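Local coordinates for protein D-alanyl-D-alanine carboxypeptidase (PDB 1XP4) that probably removes the C-terminal D-alanine from peptidoglycan precursor peptides, as a serine-type D-Ala-D-Ala carboxypeptidase of the S11 family of penicillin-binding proteins, at residues I39-K44 against S104-A109; G118-F123 against N143-N148. One frame throughout, in Å; residues are numbered along the deposited sequence.

Interaction 1 (I39-K44 against S104-A109); sequences IASITK and SANSAA. With SO4 (sulfate ion), chain E.
The SxxK motif of the penicillin-binding proteins, Ser41 to Lys44 at the start of helix 44-57, meets the SxN motif, Ser104 to Asn106, which joins helices 93-103 and 106-117. Ser41 is the predicted acyl-ester nucleophile, Lys44 the predicted proton acceptor and Ser104 a further predicted active-site residue. Ser41 OG lies 2.8 Å from Ser104 OG, hydroxyl against hydroxyl. Lys44 NZ lies beside the pair, completing a triangle with the two oxygens: the lysine chain runs straight to CE and then bends at the last torsion (chi4 70°), which turns NZ toward both serines. Lys44 NZ donates to Ser41 OG at 2.9 Å and only weakly to Ser104 OG. Its third partner in these segments is the amide of Asn106, whose side chain crosses the lysine at about a right angle. Outside them, Lys224 NZ forms a weak bond with Ser104 OG. A sulfate, held by Thr225 and Thr227, lies next to the two serines, with its O4 3.5 Å from Ser41 OG. Lys44 NZ donates to Asn106 OD1 at 2.7 Å, 33° out of the amide carbonyl plane.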
loop_
_atom_site.group_PDB
_atom_site.type_symbol
_atom_site.label_atom_id
_atom_site.label_comp_id
_atom_site.label_asym_id
_atom_site.label_seq_id
_atom_site.Cartn_x
_atom_site.Cartn_y
_atom_site.Cartn_z
ATOM N N ILE A 39 5.494 0.404 -14.418
ATOM C CA ILE A 39 5.688 0.827 -13.029
ATOM C C ILE A 39 7.048 0.429 -12.471
ATOM O O ILE A 39 7.335 0.640 -11.291
ATOM C CB ILE A 39 4.598 0.241 -12.119
ATOM C CG1 ILE A 39 4.582 -1.283 -12.253
ATOM C CG2 ILE A 39 3.239 0.837 -12.488
ATOM C CD1 ILE A 39 3.658 -1.974 -11.286
ATOM N N ALA A 40 7.881 -0.140 -13.336
ATOM C CA ALA A 40 9.217 -0.579 -12.959
ATOM C C ALA A 40 9.186 -1.295 -11.619
ATOM O O ALA A 40 8.235 -2.022 -11.325
ATOM C CB ALA A 40 10.166 0.607 -12.911
ATOM N N SER A 41 10.225 -1.071 -10.813
ATOM C CA SER A 41 10.388 -1.702 -9.497
ATOM C C SER A 41 9.243 -1.576 -8.506
ATOM O O SER A 41 9.290 -2.193 -7.443
ATOM C CB SER A 41 11.671 -1.203 -8.816
ATOM O OG SER A 41 12.819 -1.866 -9.314
ATOM N N ILE A 42 8.233 -0.772 -8.817
ATOM C CA ILE A 42 7.105 -0.651 -7.905
ATOM C C ILE A 42 6.472 -2.039 -7.876
ATOM O O ILE A 42 5.749 -2.400 -6.951
ATOM C CB ILE A 42 6.094 0.416 -8.396
ATOM C CG1 ILE A 42 6.701 1.813 -8.214
ATOM C CG2 ILE A 42 4.797 0.323 -7.617
ATOM C CD1 ILE A 42 5.792 2.945 -8.664
ATOM N N THR A 43 6.800 -2.825 -8.891
ATOM C CA THR A 43 6.306 -4.187 -9.034
ATOM C C THR A 43 6.574 -5.044 -7.796
ATOM O O THR A 43 5.748 -5.871 -7.398
ATOM C CB THR A 43 6.970 -4.871 -10.262
ATOM O OG1 THR A 43 6.572 -4.194 -11.465
ATOM C CG2 THR A 43 6.569 -6.338 -10.347
ATOM N N LYS A 44 7.736 -4.840 -7.190
ATOM C CA LYS A 44 8.132 -5.601 -6.017
ATOM C C LYS A 44 7.155 -5.550 -4.836
ATOM O O LYS A 44 7.313 -6.292 -3.868
ATOM C CB LYS A 44 9.525 -5.154 -5.579
ATOM C CG LYS A 44 10.593 -5.380 -6.643
ATOM C CD LYS A 44 11.973 -4.974 -6.149
ATOM C CE LYS A 44 13.076 -5.362 -7.134
ATOM N NZ LYS A 44 13.047 -4.560 -8.388
ATOM N N SER A 104 15.989 -2.393 -3.743
ATOM C CA SER A 104 15.369 -2.802 -4.991
ATOM C C SER A 104 16.209 -3.861 -5.715
ATOM O O SER A 104 16.186 -3.955 -6.946
ATOM C CB SER A 104 15.164 -1.580 -5.897
ATOM O OG SER A 104 14.301 -1.883 -6.987
ATOM N N ALA A 105 16.947 -4.658 -4.949
ATOM C CA ALA A 105 17.768 -5.726 -5.526
ATOM C C ALA A 105 16.873 -6.729 -6.257
ATOM O O ALA A 105 16.017 -7.374 -5.639
ATOM C CB ALA A 105 18.543 -6.433 -4.426
ATOM N N ASN A 106 17.073 -6.872 -7.564
ATOM C CA ASN A 106 16.253 -7.794 -8.354
ATOM C C ASN A 106 16.514 -9.271 -8.053
ATOM O O ASN A 106 15.587 -10.083 -8.067
ATOM C CB ASN A 106 16.439 -7.521 -9.851
ATOM C CG ASN A 106 15.964 -6.133 -10.253
ATOM O OD1 ASN A 106 14.799 -5.786 -10.051
ATOM N ND2 ASN A 106 16.863 -5.335 -10.824
ATOM N N SER A 107 17.766 -9.626 -7.784
ATOM C CA SER A 107 18.073 -11.011 -7.467
ATOM C C SER A 107 17.458 -11.387 -6.132
ATOM O O SER A 107 17.204 -12.559 -5.868
ATOM C CB SER A 107 19.573 -11.236 -7.449
ATOM O OG SER A 107 20.055 -11.251 -8.782
ATOM N N ALA A 108 17.211 -10.391 -5.291
ATOM C CA ALA A 108 16.561 -10.641 -4.012
ATOM C C ALA A 108 15.110 -11.045 -4.326
ATOM O O ALA A 108 14.599 -12.040 -3.811
ATOM C CB ALA A 108 16.579 -9.381 -3.157
ATOM N N ALA A 109 14.459 -10.268 -5.189
ATOM C CA ALA A 109 13.080 -10.539 -5.577
ATOM C C ALA A 109 12.946 -11.911 -6.224
ATOM O O ALA A 109 12.149 -12.742 -5.780
ATOM C CB ALA A 109 12.578 -9.464 -6.544
HETATM S S SO4 E . 14.959 1.977 -8.466
HETATM O O1 SO4 E . 16.387 2.088 -8.097
HETATM O O2 SO4 E . 14.179 1.545 -7.294
HETATM O O3 SO4 E . 14.450 3.282 -8.933
HETATM O O4 SO4 E . 14.827 0.967 -9.536
#

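Interaction 2 (G118-F123 against N143-N148); sequences GSEKDF and NTTGLN
Glu120 and Thr144 meet at a slant, the carboxylate of the first reaching the backbone as well as the hydroxyl of the second. With CG anti to the backbone N (chi1 180°), the glutamate stretches from the first turn of helix 120-133 into the loop 143-148. There Glu120 OE2 takes two bonds from one residue, 2.8 Å from Thr144 OG1 and 3.0 Å from Thr144 N, the latter nearly straight at 169°. Both donors come in on the anti side of OE2, but from opposite faces of the carboxylate plane, which pins this oxygen between them. A water adds a further bond to Glu120 OE2 and also lies 3.2 Å from Thr145 OG1, while the other oxygen, OE1, is bonded to Tyr71 OH.

The methyl of Thr144 faces the helix: Thr144 CG2 lies 3.6 Å from Glu120 CG and reaches the CD2 corner of the Phe123 ring obliquely. Phe123, almost one turn further along the helix, also packs on Thr47 and Leu50 of helix 44-57. Within the loop, Asn143 OD1 accepts from Gly146 N at 3.0 Å, and Thr145 OG1 accepts from Leu147 N at 3.2 Å. The loop, whose Thr145 borders the predicted active site, is thus held to the helix start by Glu120 and folded on itself by an Asx motif overlapping an ST turn.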
loop_
_atom_site.group_PDB
_atom_site.type_symbol
_atom_site.label_atom_id
_atom_site.label_comp_id
_atom_site.label_asym_id
_atom_site.label_seq_id
_atom_site.Cartn_x
_atom_site.Cartn_y
_atom_site.Cartn_z
ATOM N N GLY A 118 8.778 -22.053 -6.800
ATOM C CA GLY A 118 9.606 -22.945 -7.590
ATOM C C GLY A 118 10.256 -22.230 -8.748
ATOM O O GLY A 118 11.429 -22.441 -9.050
ATOM N N SER A 119 9.493 -21.375 -9.408
ATOM C CA SER A 119 10.018 -20.622 -10.541
ATOM C C SER A 119 9.385 -19.235 -10.596
ATOM O O SER A 119 8.308 -19.007 -10.046
ATOM C CB SER A 119 9.732 -21.367 -11.848
ATOM O OG SER A 119 8.341 -21.416 -12.119
ATOM N N GLU A 120 10.056 -18.301 -11.252
ATOM C CA GLU A 120 9.494 -16.973 -11.362
ATOM C C GLU A 120 8.163 -17.061 -12.129
ATOM O O GLU A 120 7.211 -16.349 -11.819
ATOM C CB GLU A 120 10.476 -16.040 -12.074
ATOM C CG GLU A 120 9.943 -14.637 -12.224
ATOM C CD GLU A 120 10.981 -13.642 -12.687
ATOM O OE1 GLU A 120 11.801 -14.006 -13.562
ATOM O OE2 GLU A 120 10.959 -12.491 -12.189
ATOM N N LYS A 121 8.088 -17.956 -13.111
ATOM C CA LYS A 121 6.867 -18.108 -13.890
ATOM C C LYS A 121 5.664 -18.438 -13.025
ATOM O O LYS A 121 4.620 -17.791 -13.127
ATOM C CB LYS A 121 6.997 -19.209 -14.934
ATOM C CG LYS A 121 5.674 -19.414 -15.653
ATOM C CD LYS A 121 5.620 -20.668 -16.511
ATOM C CE LYS A 121 4.238 -20.805 -17.176
ATOM N NZ LYS A 121 3.126 -20.834 -16.185
ATOM N N ASP A 122 5.793 -19.472 -12.201
ATOM C CA ASP A 122 4.694 -19.860 -11.330
ATOM C C ASP A 122 4.374 -18.692 -10.419
ATOM O O ASP A 122 3.203 -18.378 -10.195
ATOM C CB ASP A 122 5.061 -21.092 -10.496
ATOM C CG ASP A 122 5.279 -22.333 -11.355
ATOM O OD1 ASP A 122 4.413 -22.630 -12.205
ATOM O OD2 ASP A 122 6.312 -23.016 -11.177
ATOM N N PHE A 123 5.412 -18.035 -9.906
ATOM C CA PHE A 123 5.193 -16.890 -9.031
ATOM C C PHE A 123 4.369 -15.813 -9.754
ATOM O O PHE A 123 3.459 -15.223 -9.169
ATOM C CB PHE A 123 6.521 -16.293 -8.553
ATOM C CG PHE A 123 6.371 -15.400 -7.362
ATOM C CD1 PHE A 123 6.277 -15.936 -6.083
ATOM C CD2 PHE A 123 6.275 -14.023 -7.516
ATOM C CE1 PHE A 123 6.087 -15.113 -4.971
ATOM C CE2 PHE A 123 6.084 -13.190 -6.411
ATOM C CZ PHE A 123 5.991 -13.738 -5.136
ATOM N N ASN A 143 6.953 -10.447 -15.003
ATOM C CA ASN A 143 8.041 -10.777 -14.088
ATOM C C ASN A 143 7.813 -10.232 -12.694
ATOM O O ASN A 143 6.910 -9.428 -12.467
ATOM C CB ASN A 143 9.409 -10.320 -14.625
ATOM C CG ASN A 143 9.418 -8.883 -15.108
ATOM O OD1 ASN A 143 9.177 -7.950 -14.346
ATOM N ND2 ASN A 143 9.714 -8.702 -16.387
ATOM N N THR A 144 8.641 -10.681 -11.761
ATOM C CA THR A 144 8.522 -10.285 -10.370
ATOM C C THR A 144 9.361 -9.095 -9.975
ATOM O O THR A 144 9.265 -8.631 -8.848
ATOM C CB THR A 144 8.946 -11.422 -9.453
ATOM O OG1 THR A 144 10.353 -11.647 -9.606
ATOM C CG2 THR A 144 8.210 -12.687 -9.812
ATOM N N THR A 145 10.182 -8.597 -10.886
ATOM C CA THR A 145 11.067 -7.485 -10.559
ATOM C C THR A 145 10.633 -6.111 -11.029
ATOM O O THR A 145 10.689 -5.148 -10.273
ATOM C CB THR A 145 12.482 -7.751 -11.093
ATOM O OG1 THR A 145 12.430 -7.886 -12.516
ATOM C CG2 THR A 145 13.037 -9.039 -10.509
ATOM N N GLY A 146 10.203 -6.012 -12.279
ATOM C CA GLY A 146 9.796 -4.723 -12.798
ATOM C C GLY A 146 10.748 -4.325 -13.905
ATOM O O GLY A 146 10.547 -3.317 -14.581
ATOM N N LEU A 147 11.800 -5.116 -14.087
ATOM C CA LEU A 147 12.768 -4.860 -15.145
ATOM C C LEU A 147 12.077 -5.099 -16.491
ATOM O O LEU A 147 10.954 -5.613 -16.557
ATOM C CB LEU A 147 13.943 -5.836 -15.057
ATOM C CG LEU A 147 14.826 -5.961 -13.826
ATOM C CD1 LEU A 147 15.374 -7.385 -13.765
ATOM C CD2 LEU A 147 15.944 -4.954 -13.888
ATOM N N ASN A 148 12.764 -4.730 -17.565
ATOM C CA ASN A 148 12.245 -4.958 -18.895
ATOM C C ASN A 148 12.780 -6.340 -19.265
ATOM O O ASN A 148 13.857 -6.728 -18.811
ATOM C CB ASN A 148 12.777 -3.887 -19.840
ATOM C CG ASN A 148 12.235 -4.026 -21.238
ATOM O OD1 ASN A 148 12.759 -4.796 -22.041
ATOM N ND2 ASN A 148 11.168 -3.290 -21.540
HETATM O O HOH W 1 12.875 -10.808 -13.622
#

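How the interactions relate
The two contacts have centres 10 Å apart, both in the D-alanyl-D-alanine carboxypeptidase part of the chain. They come in series along the chain: interaction 1 closes on helix 106-117 before interaction 2 opens at the start of helix 120-133, the next helix. Loop 143-148 then turns back to the catalytic groups of interaction 1. Thr145 O lies 3.1 Å from Lys44 NZ, a probable hydrogen bond, while Thr145 CB and Leu147 CD2 pack against the amide of Asn106. Interaction 2 is therefore consistent with a second shell, fixing the loop that supplies one of the lysine's partners in the predicted active site.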